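Local coordinates for protein guanylate kinase (Coxiella burnetii, PDB 3TR0) that catalyses the ATP-dependent phosphorylation of GMP to GDP, probably a step in the recycling of GMP and, indirectly, of cGMP, at residues P47-Q50 and F56-D59; Q64-V67 and A71-E74; I104-A109 and R155-H160; Q111-F116 and K162-L167. All blocks are in the same frame, centred on the assembly; numbering follows the deposited sequence.

Contact 1. Residues P47-Q50 and F56-D59; sequences PGDQ and FFID
Asp49 and Phe57 meet at roughly a right angle, the acid laid across the far end of the phenyl ring. CB and OD2 of Asp49 both stand 3.6 Å from Phe57 CZ. Carboxylate and ring planes differ by only 20°, although CB approaches the ring obliquely. In both residues CG lies anti to the carbonyl carbon (chi1 -72° in Asp49, -60° in Phe57), and both side chains set out toward the facing segment, which brings the two ends together between backbones that are themselves well separated. Beside the acid, Gln50 lends its backbone: Gln50 O lies at the ring edge, in plane, 4.0 Å from Phe57 CE2. No hydrogen bond joins the segments, and the buried surface is small, 114 Å², as befits a contact at the protein surface.

The polar end of Asp49 is held within its own loop, OD2 accepting from Arg46 N and forming a salt bridge with Arg43, a residue that also binds the GMP. The ring of Phe57 therefore packs beside a second-shell acid. Strand 56-57 is an outer strand of the mixed sheet, and the contact closes the last part of the loop that leads into it, in the GMP-binding region of the guanylate kinase fold.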
loop_
_atom_site.group_PDB
_atom_site.type_symbol
_atom_site.label_atom_id
_atom_site.label_comp_id
_atom_site.label_asym_id
_atom_site.label_seq_id
_atom_site.Cartn_x
_atom_site.Cartn_y
_atom_site.Cartn_z
ATOM N N PRO A 47 13.099 35.005 5.159
ATOM C CA PRO A 47 13.810 35.246 3.901
ATOM C C PRO A 47 13.860 33.957 3.091
ATOM O O PRO A 47 14.240 32.912 3.623
ATOM C CB PRO A 47 15.214 35.637 4.367
ATOM C CG PRO A 47 15.005 36.218 5.722
ATOM C CD PRO A 47 13.884 35.430 6.331
ATOM N N GLY A 48 13.463 34.026 1.826
ATOM C CA GLY A 48 13.416 32.847 0.984
ATOM C C GLY A 48 12.000 32.348 0.766
ATOM O O GLY A 48 11.697 31.760 -0.271
ATOM N N ASP A 49 11.130 32.584 1.746
ATOM C CA ASP A 49 9.734 32.160 1.649
ATOM C C ASP A 49 8.984 32.934 0.574
ATOM O O ASP A 49 9.228 34.123 0.366
ATOM C CB ASP A 49 9.019 32.325 2.994
ATOM C CG ASP A 49 9.456 31.300 4.022
ATOM O OD1 ASP A 49 9.993 30.246 3.623
ATOM O OD2 ASP A 49 9.250 31.544 5.229
ATOM N N GLN A 50 8.061 32.255 -0.099
ATOM C CA GLN A 50 7.238 32.881 -1.125
ATOM C C GLN A 50 5.752 32.707 -0.826
ATOM O O GLN A 50 5.274 31.589 -0.634
ATOM C CB GLN A 50 7.559 32.301 -2.502
ATOM C CG GLN A 50 8.968 32.573 -2.990
ATOM C CD GLN A 50 9.226 31.979 -4.361
ATOM O OE1 GLN A 50 8.701 32.459 -5.367
ATOM N NE2 GLN A 50 10.027 30.921 -4.407
ATOM N N PHE A 56 0.476 30.474 2.823
ATOM C CA PHE A 56 -0.233 31.733 2.783
ATOM C C PHE A 56 0.066 32.390 4.116
ATOM O O PHE A 56 -0.445 31.964 5.152
ATOM C CB PHE A 56 -1.736 31.511 2.631
ATOM C CG PHE A 56 -2.131 30.913 1.311
ATOM C CD1 PHE A 56 -2.111 31.680 0.157
ATOM C CD2 PHE A 56 -2.532 29.591 1.226
ATOM C CE1 PHE A 56 -2.477 31.135 -1.058
ATOM C CE2 PHE A 56 -2.899 29.042 0.017
ATOM C CZ PHE A 56 -2.874 29.818 -1.128
ATOM N N PHE A 57 0.920 33.407 4.096
ATOM C CA PHE A 57 1.338 34.043 5.333
ATOM C C PHE A 57 0.343 35.117 5.752
ATOM O O PHE A 57 0.074 36.056 5.005
ATOM C CB PHE A 57 2.742 34.627 5.186
ATOM C CG PHE A 57 3.795 33.603 4.862
ATOM C CD1 PHE A 57 4.461 32.930 5.873
ATOM C CD2 PHE A 57 4.122 33.317 3.546
ATOM C CE1 PHE A 57 5.434 31.996 5.577
ATOM C CE2 PHE A 57 5.097 32.384 3.247
ATOM C CZ PHE A 57 5.754 31.726 4.262
ATOM N N ILE A 58 -0.212 34.959 6.948
ATOM C CA ILE A 58 -1.182 35.911 7.470
ATOM C C ILE A 58 -0.883 36.221 8.931
ATOM O O ILE A 58 0.001 35.608 9.528
ATOM C CB ILE A 58 -2.614 35.370 7.345
ATOM C CG1 ILE A 58 -2.734 34.007 8.032
ATOM C CG2 ILE A 58 -3.004 35.248 5.882
ATOM C CD1 ILE A 58 -4.152 33.471 8.071
ATOM N N ASP A 59 -1.615 37.171 9.505
ATOM C CA ASP A 59 -1.425 37.509 10.913
ATOM C C ASP A 59 -2.412 36.779 11.821
ATOM O O ASP A 59 -3.335 36.115 11.344
ATOM C CB ASP A 59 -1.482 39.027 11.137
ATOM C CG ASP A 59 -2.752 39.664 10.597
ATOM O OD1 ASP A 59 -3.827 39.031 10.652
ATOM O OD2 ASP A 59 -2.674 40.816 10.122
#

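Contact 2. Residues Q64-V67 and A71-E74; sequences QAMV and AFLE. With 5GP (guanosine-5'-monophosphate), chain D.
A helix packed against the start of a strand in the GMP-binding region forms this contact, between the second half of helix 60-69 and residues 71-74, which carry an acid of the nucleotide pocket. The backbone join is a single hydrogen bond from Ala71 N to Met66 O, 2.9 Å long, with an N-H...O angle of 155°. A water adds a second link, donating to Val67 O and accepting from Phe72 N.

Side chains then close over the turn. Met66, a selenomethionine, crosses Phe72 at about a right angle: its CB sits 3.3 Å from Phe72 CE2, while the chain, extended beyond CG, runs on so that SE lies 4.6 Å from the centroid of the Phe72 ring and 50° off its normal, an oblique Met-aromatic contact. Val67 CG2 comes instead to the ring edge, 4.0 Å from Phe72 CD2, and Met66 CG rests 3.7 Å from Ala71 CB. Phe63 stacks on the same phenyl ring.

Two residues after Phe72, Glu74 OE1 accepts from GMP N1 at 2.7 Å. OE2 is modelled 2.4 Å from GMP N2, a doubtful length. With CG anti to the backbone N (chi1 167°), a bend at chi2 turns the carboxylate to the N1/N2 edge of the guanine; Thr85 also binds OE1. Glu74 is one part of the guanine pocket of a guanylate kinase, with Asp105 taking N2 as well.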
loop_
_atom_site.group_PDB
_atom_site.type_symbol
_atom_site.label_atom_id
_atom_site.label_comp_id
_atom_site.label_asym_id
_atom_site.label_seq_id
_atom_site.Cartn_x
_atom_site.Cartn_y
_atom_site.Cartn_z
ATOM N N GLN A 64 -7.152 33.823 13.468
ATOM C CA GLN A 64 -8.181 33.628 14.480
ATOM C C GLN A 64 -9.561 33.755 13.849
ATOM O O GLN A 64 -10.470 32.982 14.154
ATOM C CB GLN A 64 -8.017 34.627 15.626
ATOM C CG GLN A 64 -9.072 34.499 16.714
ATOM C CD GLN A 64 -9.026 33.157 17.418
ATOM O OE1 GLN A 64 -10.051 32.641 17.863
ATOM N NE2 GLN A 64 -7.831 32.585 17.527
ATOM N N ALA A 65 -9.708 34.737 12.963
ATOM C CA ALA A 65 -10.940 34.903 12.207
ATOM C C ALA A 65 -11.310 33.592 11.517
ATOM O O ALA A 65 -12.405 33.067 11.715
ATOM C CB ALA A 65 -10.790 36.020 11.190
HETATM N N MSE A 66 -10.386 33.063 10.719
HETATM C CA MSE A 66 -10.618 31.808 9.999
HETATM C C MSE A 66 -11.035 30.671 10.930
HETATM O O MSE A 66 -11.904 29.870 10.588
HETATM C CB MSE A 66 -9.377 31.406 9.193
HETATM C CG MSE A 66 -9.351 31.946 7.773
HETATM SE SE MSE A 66 -7.544 32.096 7.035
HETATM C CE MSE A 66 -8.006 32.673 5.230
ATOM N N VAL A 67 -10.419 30.608 12.107
ATOM C CA VAL A 67 -10.752 29.579 13.088
ATOM C C VAL A 67 -12.203 29.693 13.551
ATOM O O VAL A 67 -12.943 28.712 13.543
ATOM C CB VAL A 67 -9.825 29.639 14.315
ATOM C CG1 VAL A 67 -10.260 28.618 15.358
ATOM C CG2 VAL A 67 -8.376 29.411 13.903
ATOM N N ALA A 71 -13.154 28.099 8.706
ATOM C CA ALA A 71 -12.530 28.033 7.388
ATOM C C ALA A 71 -11.478 26.935 7.286
ATOM O O ALA A 71 -11.032 26.596 6.191
ATOM C CB ALA A 71 -11.919 29.383 7.024
ATOM N N PHE A 72 -11.069 26.388 8.424
ATOM C CA PHE A 72 -10.036 25.361 8.423
ATOM C C PHE A 72 -10.601 23.950 8.548
ATOM O O PHE A 72 -11.496 23.691 9.348
ATOM C CB PHE A 72 -9.015 25.613 9.534
ATOM C CG PHE A 72 -8.163 26.828 9.310
ATOM C CD1 PHE A 72 -7.344 26.918 8.198
ATOM C CD2 PHE A 72 -8.171 27.873 10.219
ATOM C CE1 PHE A 72 -6.556 28.030 7.993
ATOM C CE2 PHE A 72 -7.378 28.980 10.022
ATOM C CZ PHE A 72 -6.574 29.061 8.905
ATOM N N LEU A 73 -10.059 23.043 7.744
ATOM C CA LEU A 73 -10.383 21.627 7.835
ATOM C C LEU A 73 -9.710 21.090 9.081
ATOM O O LEU A 73 -10.165 20.124 9.701
ATOM C CB LEU A 73 -9.825 20.908 6.609
ATOM C CG LEU A 73 -10.281 19.482 6.321
ATOM C CD1 LEU A 73 -11.787 19.442 6.168
ATOM C CD2 LEU A 73 -9.597 18.967 5.067
ATOM N N GLU A 74 -8.624 21.761 9.444
ATOM C CA GLU A 74 -7.713 21.309 10.469
ATOM C C GLU A 74 -6.862 22.505 10.878
ATOM O O GLU A 74 -6.462 23.298 10.025
ATOM C CB GLU A 74 -6.838 20.204 9.867
ATOM C CG GLU A 74 -5.636 19.802 10.664
ATOM C CD GLU A 74 -4.518 20.820 10.612
ATOM O OE1 GLU A 74 -4.144 21.288 9.506
ATOM O OE2 GLU A 74 -4.014 21.148 11.698
HETATM P P 5GP D . 7.546 25.448 9.674
HETATM O O1P 5GP D . 7.477 25.731 8.194
HETATM O O2P 5GP D . 7.265 26.579 10.628
HETATM O O3P 5GP D . 8.891 24.830 9.980
HETATM O "O5'" 5GP D . 6.602 24.215 10.018
HETATM C "C5'" 5GP D . 6.282 23.892 11.360
HETATM C "C4'" 5GP D . 5.481 22.620 11.438
HETATM O "O4'" 5GP D . 4.075 22.936 11.458
HETATM C "C3'" 5GP D . 5.621 21.682 10.251
HETATM O "O3'" 5GP D . 6.789 20.882 10.313
HETATM C "C2'" 5GP D . 4.329 20.874 10.293
HETATM O "O2'" 5GP D . 4.460 19.775 11.182
HETATM C "C1'" 5GP D . 3.340 21.871 10.909
HETATM N N9 5GP D . 2.391 22.411 9.920
HETATM C C8 5GP D . 2.628 23.120 8.808
HETATM N N7 5GP D . 1.439 23.417 8.226
HETATM C C5 5GP D . 0.461 22.881 8.995
HETATM C C6 5GP D . -0.928 22.841 8.929
HETATM O O6 5GP D . -1.547 23.387 7.984
HETATM N N1 5GP D . -1.607 22.208 9.893
HETATM C C2 5GP D . -0.980 21.609 10.916
HETATM N N2 5GP D . -1.678 20.969 11.883
HETATM N N3 5GP D . 0.362 21.628 11.004
HETATM C C4 5GP D . 1.083 22.263 10.057
HETATM O O HOH W 1 -11.701 26.687 11.442
#

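Contact 3. Residues I104-A109 and R155-H160; sequences IDWQGA and REEMAH. With 5GP (guanosine-5'-monophosphate), chain D.
Glu157 is the first residue of segment 155-160 to touch Trp106, and it does so with both carboxylate oxygens. Its CG is anti to the backbone N (chi1 -177°) and the chain bends at chi2, which carries the acid to the indole edge. There Glu157 OE1 lies 2.9 Å from Trp106 CD1, with ring and carboxylate planes 54° apart. OE2 takes a weak hydrogen bond from Trp106 N, 3.2 Å away, at the first turn of helix 106-115. The Asp105 carboxylate stands near, its OD2 4.5 Å from Glu157 OE1; a water is placed to donate to either oxygen and may soften the repulsion, though more acceptors lie in reach than it has protons.

Asp105 is the N-cap of that helix, its OD1 accepting from Gly108 N, and the same Asp105 OD1 accepts from GMP N2 at 3.0 Å, so the cap is also part of the nucleotide pocket. Gln107 NE2 holds the other oxygen, OD2, through its syn lone pair in a nearly straight bond. The contact thus joins a GMP-binding helix start to the end of helix 147-158, close to the predicted ATP-binding loop.

Further along, His160 lays its ring over the indole: its centroid is 3.6 Å from that of the Trp106 five-membered ring, planes at 10°, a face-to-face stack. Gln107 CG covers the opposite indole face. His160 ND1 is hydrogen-bonded to Glu163 OE2.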
loop_
_atom_site.group_PDB
_atom_site.type_symbol
_atom_site.label_atom_id
_atom_site.label_comp_id
_atom_site.label_asym_id
_atom_site.label_seq_id
_atom_site.Cartn_x
_atom_site.Cartn_y
_atom_site.Cartn_z
ATOM N N ILE A 104 1.269 18.212 7.622
ATOM C CA ILE A 104 0.761 18.748 8.877
ATOM C C ILE A 104 1.343 17.985 10.057
ATOM O O ILE A 104 1.883 16.897 9.882
ATOM C CB ILE A 104 -0.776 18.690 8.929
ATOM C CG1 ILE A 104 -1.265 17.252 8.748
ATOM C CG2 ILE A 104 -1.383 19.585 7.849
ATOM C CD1 ILE A 104 -2.777 17.110 8.769
ATOM N N ASP A 105 1.243 18.555 11.257
ATOM C CA ASP A 105 1.839 17.928 12.433
ATOM C C ASP A 105 0.927 16.850 12.993
ATOM O O ASP A 105 -0.129 16.564 12.425
ATOM C CB ASP A 105 2.186 18.961 13.516
ATOM C CG ASP A 105 0.995 19.338 14.376
ATOM O OD1 ASP A 105 -0.129 19.392 13.851
ATOM O OD2 ASP A 105 1.185 19.587 15.588
ATOM N N TRP A 106 1.334 16.248 14.106
ATOM C CA TRP A 106 0.585 15.124 14.671
ATOM C C TRP A 106 -0.799 15.533 15.168
ATOM O O TRP A 106 -1.738 14.735 15.122
ATOM C CB TRP A 106 1.379 14.418 15.779
ATOM C CG TRP A 106 1.598 15.246 17.019
ATOM C CD1 TRP A 106 2.704 15.982 17.330
ATOM C CD2 TRP A 106 0.687 15.411 18.113
ATOM N NE1 TRP A 106 2.537 16.600 18.549
ATOM C CE2 TRP A 106 1.306 16.266 19.048
ATOM C CE3 TRP A 106 -0.595 14.923 18.391
ATOM C CZ2 TRP A 106 0.690 16.638 20.240
ATOM C CZ3 TRP A 106 -1.205 15.298 19.575
ATOM C CH2 TRP A 106 -0.562 16.146 20.484
ATOM N N GLN A 107 -0.923 16.773 15.640
ATOM C CA GLN A 107 -2.208 17.291 16.098
ATOM C C GLN A 107 -3.180 17.399 14.937
ATOM O O GLN A 107 -4.338 17.006 15.045
ATOM C CB GLN A 107 -2.042 18.667 16.741
ATOM C CG GLN A 107 -1.071 18.703 17.903
ATOM C CD GLN A 107 -0.861 20.107 18.428
ATOM O OE1 GLN A 107 -1.486 20.514 19.404
ATOM N NE2 GLN A 107 0.022 20.856 17.779
ATOM N N GLY A 108 -2.706 17.954 13.828
ATOM C CA GLY A 108 -3.527 18.062 12.638
ATOM C C GLY A 108 -3.917 16.695 12.107
ATOM O O GLY A 108 -5.047 16.489 11.654
ATOM N N ALA A 109 -2.980 15.753 12.168
ATOM C CA ALA A 109 -3.237 14.389 11.711
ATOM C C ALA A 109 -4.421 13.774 12.450
ATOM O O ALA A 109 -5.311 13.189 11.832
ATOM C CB ALA A 109 -1.996 13.528 11.890
ATOM N N ARG A 155 11.569 15.471 19.226
ATOM C CA ARG A 155 11.484 14.197 19.926
ATOM C C ARG A 155 10.060 13.918 20.384
ATOM O O ARG A 155 9.640 12.766 20.463
ATOM C CB ARG A 155 12.438 14.166 21.120
ATOM C CG ARG A 155 13.896 14.019 20.737
ATOM C CD ARG A 155 14.713 13.485 21.901
ATOM N NE ARG A 155 15.989 12.932 21.458
ATOM C CZ ARG A 155 16.816 12.246 22.239
ATOM N NH1 ARG A 155 16.502 12.023 23.508
ATOM N NH2 ARG A 155 17.956 11.778 21.749
ATOM N N GLU A 156 9.323 14.980 20.687
ATOM C CA GLU A 156 7.933 14.854 21.104
ATOM C C GLU A 156 7.047 14.566 19.901
ATOM O O GLU A 156 6.068 13.824 20.001
ATOM C CB GLU A 156 7.467 16.129 21.808
ATOM C CG GLU A 156 8.255 16.467 23.061
ATOM C CD GLU A 156 7.794 17.760 23.704
ATOM O OE1 GLU A 156 6.947 18.455 23.104
ATOM O OE2 GLU A 156 8.279 18.081 24.810
ATOM N N GLU A 157 7.389 15.162 18.763
ATOM C CA GLU A 157 6.697 14.862 17.519
ATOM C C GLU A 157 6.912 13.392 17.178
ATOM O O GLU A 157 5.981 12.691 16.791
ATOM C CB GLU A 157 7.213 15.746 16.380
ATOM C CG GLU A 157 6.494 15.543 15.043
ATOM C CD GLU A 157 5.219 16.363 14.928
ATOM O OE1 GLU A 157 4.946 17.166 15.845
ATOM O OE2 GLU A 157 4.491 16.211 13.921
HETATM N N MSE A 158 8.146 12.923 17.336
HETATM C CA MSE A 158 8.481 11.554 16.946
HETATM C C MSE A 158 7.848 10.497 17.851
HETATM O O MSE A 158 7.595 9.378 17.414
HETATM C CB MSE A 158 9.996 11.365 16.853
HETATM C CG MSE A 158 10.548 11.674 15.472
HETATM SE SE MSE A 158 12.477 11.520 15.376
HETATM C CE MSE A 158 12.949 12.880 16.690
ATOM N N ALA A 159 7.582 10.854 19.102
ATOM C CA ALA A 159 6.917 9.936 20.019
ATOM C C ALA A 159 5.510 9.592 19.537
ATOM O O ALA A 159 4.910 8.619 19.995
ATOM C CB ALA A 159 6.869 10.524 21.417
ATOM N N HIS A 160 4.987 10.391 18.611
ATOM C CA HIS A 160 3.644 10.165 18.073
ATOM C C HIS A 160 3.623 9.275 16.832
ATOM O O HIS A 160 2.578 9.127 16.195
ATOM C CB HIS A 160 2.957 11.496 17.748
ATOM C CG HIS A 160 2.585 12.295 18.959
ATOM N ND1 HIS A 160 1.406 12.098 19.644
ATOM C CD2 HIS A 160 3.237 13.288 19.608
ATOM C CE1 HIS A 160 1.345 12.938 20.664
ATOM N NE2 HIS A 160 2.446 13.669 20.666
HETATM P P 5GP D . 7.546 25.448 9.674
HETATM O O1P 5GP D . 7.477 25.731 8.194
HETATM O O2P 5GP D . 7.265 26.579 10.628
HETATM O O3P 5GP D . 8.891 24.830 9.980
HETATM O "O5'" 5GP D . 6.602 24.215 10.018
HETATM C "C5'" 5GP D . 6.282 23.892 11.360
HETATM C "C4'" 5GP D . 5.481 22.620 11.438
HETATM O "O4'" 5GP D . 4.075 22.936 11.458
HETATM C "C3'" 5GP D . 5.621 21.682 10.251
HETATM O "O3'" 5GP D . 6.789 20.882 10.313
HETATM C "C2'" 5GP D . 4.329 20.874 10.293
HETATM O "O2'" 5GP D . 4.460 19.775 11.182
HETATM C "C1'" 5GP D . 3.340 21.871 10.909
HETATM N N9 5GP D . 2.391 22.411 9.920
HETATM C C8 5GP D . 2.628 23.120 8.808
HETATM N N7 5GP D . 1.439 23.417 8.226
HETATM C C5 5GP D . 0.461 22.881 8.995
HETATM C C6 5GP D . -0.928 22.841 8.929
HETATM O O6 5GP D . -1.547 23.387 7.984
HETATM N N1 5GP D . -1.607 22.208 9.893
HETATM C C2 5GP D . -0.980 21.609 10.916
HETATM N N2 5GP D . -1.678 20.969 11.883
HETATM N N3 5GP D . 0.362 21.628 11.004
HETATM C C4 5GP D . 1.083 22.263 10.057
HETATM O O HOH W 2 3.539 19.769 16.643
HETATM O O HOH W 3 5.581 18.210 18.636
#

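Contact 4. Residues Q111-F116 and K162-L167; sequences QIRELF and KEFDYL
Helix 106-115 flanks the parallel sheet of the P-loop kinase core, and here one arginine reaches from it to the chain entering strand 166-169, outermost of that sheet within this chain. Arg113 is extended from CG to NE, its CG anti to the carbonyl carbon (chi1 -71°), and the side chain sets out toward segment 162-167, so the guanidinium arrives end-on above Phe164. NH2 leads: Arg113 NH2 stands over the centre of the phenyl face, 3.5 Å from Phe164 CD2. The whole group follows this line, with Arg113 CZ 4.7 Å from the ring centroid and only 2° off the ring normal. This is a cation-pi contact in which the guanidinium presents an edge, rather than its flat face, to the ring.

Glu163 lies across the guanidinium. Glu163 O faces the flat side, 3.0 Å from Arg113 CZ; the N-H directions do not suit it, so the approach makes no hydrogen bond. Water bridges the opposite charges, which stand too far apart for a salt bridge. One water accepts from Arg113 NH1 at 2.9 Å and donates to Glu163 OE1; another accepts from Arg113 NE and donates to Asp165 OD2, 2.7 Å from that water. Both waters lie in the guanidinium plane, and Ser121 OG binds NH2, so all three nitrogens have partners that hold the plane's rotation.

Around this, Glu163 OE2 is hydrogen-bonded to His160 ND1 and salt-bridged to Arg110, Phe123 meets Phe164 edge-to-face, and Arg191 of the second subunit makes a weak hydrogen bond to Phe164 O. Helix 106-115 thus packs against the parallel sheet of the P-loop kinase fold, beside the subunit interface.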
loop_
_atom_site.group_PDB
_atom_site.type_symbol
_atom_site.label_atom_id
_atom_site.label_comp_id
_atom_site.label_asym_id
_atom_site.label_seq_id
_atom_site.Cartn_x
_atom_site.Cartn_y
_atom_site.Cartn_z
ATOM N N GLN A 111 -6.899 15.250 13.783
ATOM C CA GLN A 111 -8.128 15.903 13.334
ATOM C C GLN A 111 -8.603 15.342 12.002
ATOM O O GLN A 111 -9.784 15.040 11.826
ATOM C CB GLN A 111 -7.923 17.413 13.211
ATOM C CG GLN A 111 -7.696 18.118 14.534
ATOM C CD GLN A 111 -7.317 19.568 14.349
ATOM O OE1 GLN A 111 -8.039 20.334 13.709
ATOM N NE2 GLN A 111 -6.171 19.952 14.896
ATOM N N ILE A 112 -7.674 15.206 11.061
ATOM C CA ILE A 112 -8.004 14.700 9.735
ATOM C C ILE A 112 -8.510 13.255 9.788
ATOM O O ILE A 112 -9.478 12.907 9.111
ATOM C CB ILE A 112 -6.801 14.803 8.782
ATOM C CG1 ILE A 112 -6.389 16.265 8.606
ATOM C CG2 ILE A 112 -7.140 14.189 7.433
ATOM C CD1 ILE A 112 -7.464 17.127 7.970
ATOM N N ARG A 113 -7.862 12.419 10.595
ATOM C CA ARG A 113 -8.288 11.024 10.732
ATOM C C ARG A 113 -9.737 10.919 11.198
ATOM O O ARG A 113 -10.485 10.058 10.735
ATOM C CB ARG A 113 -7.377 10.246 11.684
ATOM C CG ARG A 113 -5.998 9.960 11.126
ATOM C CD ARG A 113 -5.216 8.996 12.008
ATOM N NE ARG A 113 -3.788 9.083 11.725
ATOM C CZ ARG A 113 -2.925 9.766 12.467
ATOM N NH1 ARG A 113 -3.343 10.399 13.556
ATOM N NH2 ARG A 113 -1.643 9.808 12.128
ATOM N N GLU A 114 -10.124 11.793 12.120
ATOM C CA GLU A 114 -11.500 11.842 12.600
ATOM C C GLU A 114 -12.441 12.278 11.483
ATOM O O GLU A 114 -13.491 11.676 11.262
ATOM C CB GLU A 114 -11.619 12.816 13.773
ATOM C CG GLU A 114 -10.955 12.346 15.056
ATOM C CD GLU A 114 -11.931 11.671 16.000
ATOM O OE1 GLU A 114 -13.130 12.022 15.965
ATOM O OE2 GLU A 114 -11.502 10.790 16.775
ATOM N N LEU A 115 -12.041 13.327 10.775
ATOM C CA LEU A 115 -12.894 13.991 9.798
ATOM C C LEU A 115 -12.986 13.255 8.459
ATOM O O LEU A 115 -13.983 13.374 7.745
ATOM C CB LEU A 115 -12.398 15.426 9.596
ATOM C CG LEU A 115 -13.098 16.349 8.604
ATOM C CD1 LEU A 115 -12.958 17.794 9.056
ATOM C CD2 LEU A 115 -12.534 16.159 7.203
ATOM N N PHE A 116 -11.948 12.497 8.122
ATOM C CA PHE A 116 -11.891 11.808 6.835
ATOM C C PHE A 116 -11.226 10.445 7.008
ATOM O O PHE A 116 -10.033 10.288 6.753
ATOM C CB PHE A 116 -11.136 12.661 5.809
ATOM C CG PHE A 116 -11.402 12.275 4.381
ATOM C CD1 PHE A 116 -12.571 12.668 3.750
ATOM C CD2 PHE A 116 -10.478 11.533 3.666
ATOM C CE1 PHE A 116 -12.819 12.314 2.433
ATOM C CE2 PHE A 116 -10.720 11.178 2.348
ATOM C CZ PHE A 116 -11.891 11.570 1.732
ATOM N N LYS A 162 3.500 6.259 16.415
ATOM C CA LYS A 162 2.615 5.102 16.535
ATOM C C LYS A 162 1.203 5.355 16.015
ATOM O O LYS A 162 0.418 4.423 15.859
ATOM C CB LYS A 162 2.537 4.640 17.990
ATOM C CG LYS A 162 3.837 4.092 18.541
ATOM C CD LYS A 162 3.704 3.794 20.023
ATOM C CE LYS A 162 4.993 3.234 20.588
ATOM N NZ LYS A 162 5.314 1.897 20.017
ATOM N N GLU A 163 0.879 6.616 15.761
ATOM C CA GLU A 163 -0.451 6.982 15.296
ATOM C C GLU A 163 -0.552 6.930 13.773
ATOM O O GLU A 163 -1.618 7.165 13.201
ATOM C CB GLU A 163 -0.818 8.375 15.821
ATOM C CG GLU A 163 -0.820 8.440 17.343
ATOM C CD GLU A 163 -0.885 9.847 17.887
ATOM O OE1 GLU A 163 -1.347 10.755 17.166
ATOM O OE2 GLU A 163 -0.470 10.045 19.048
ATOM N N PHE A 164 0.557 6.601 13.122
ATOM C CA PHE A 164 0.639 6.690 11.666
ATOM C C PHE A 164 0.590 5.324 10.997
ATOM O O PHE A 164 0.965 4.324 11.598
ATOM C CB PHE A 164 1.892 7.468 11.258
ATOM C CG PHE A 164 1.805 8.927 11.586
ATOM C CD1 PHE A 164 1.944 9.359 12.893
ATOM C CD2 PHE A 164 1.542 9.860 10.599
ATOM C CE1 PHE A 164 1.830 10.697 13.210
ATOM C CE2 PHE A 164 1.428 11.205 10.914
ATOM C CZ PHE A 164 1.577 11.621 12.222
ATOM N N ASP A 165 0.118 5.293 9.754
ATOM C CA ASP A 165 -0.040 4.033 9.021
ATOM C C ASP A 165 1.276 3.483 8.475
ATOM O O ASP A 165 1.469 2.270 8.402
ATOM C CB ASP A 165 -1.026 4.219 7.866
ATOM C CG ASP A 165 -2.393 4.667 8.333
ATOM O OD1 ASP A 165 -2.981 3.992 9.200
ATOM O OD2 ASP A 165 -2.877 5.699 7.839
ATOM N N TYR A 166 2.167 4.378 8.067
ATOM C CA TYR A 166 3.423 3.995 7.437
ATOM C C TYR A 166 4.560 4.776 8.053
ATOM O O TYR A 166 4.368 5.918 8.481
ATOM C CB TYR A 166 3.382 4.311 5.939
ATOM C CG TYR A 166 2.310 3.546 5.194
ATOM C CD1 TYR A 166 2.538 2.249 4.749
ATOM C CD2 TYR A 166 1.076 4.116 4.946
ATOM C CE1 TYR A 166 1.549 1.540 4.069
ATOM C CE2 TYR A 166 0.084 3.422 4.272
ATOM C CZ TYR A 166 0.327 2.137 3.837
ATOM O OH TYR A 166 -0.663 1.454 3.165
ATOM N N LEU A 167 5.737 4.162 8.086
ATOM C CA LEU A 167 6.959 4.852 8.483
ATOM C C LEU A 167 7.965 4.793 7.339
ATOM O O LEU A 167 8.216 3.728 6.778
ATOM C CB LEU A 167 7.564 4.213 9.740
ATOM C CG LEU A 167 6.662 4.021 10.958
ATOM C CD1 LEU A 167 7.463 3.388 12.087
ATOM C CD2 LEU A 167 6.058 5.342 11.415
HETATM O O HOH W 4 -4.061 7.474 9.472
HETATM O O HOH W 5 -1.319 12.019 14.741
#

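In the fold
From the N terminus, contact 1 closes a short loop leading into strand 56-57, and contact 2 a tight turn from helix 60-69 into strand 72-78. These two stand in series in the GMP-binding part and touch where Ile58 meets Met66. Contacts 3 and 4 each span 45 or so residues and cross, their segments alternating, so helix 106-115 is tied at its start to the end of helix 147-158 and farther along to the approach to strand 166-169. Contact 2 meets contact 3 at Glu74 and the shared GMP, and meets contact 4 through Leu73 and Ile112, joining the mixed sheet to the parallel core.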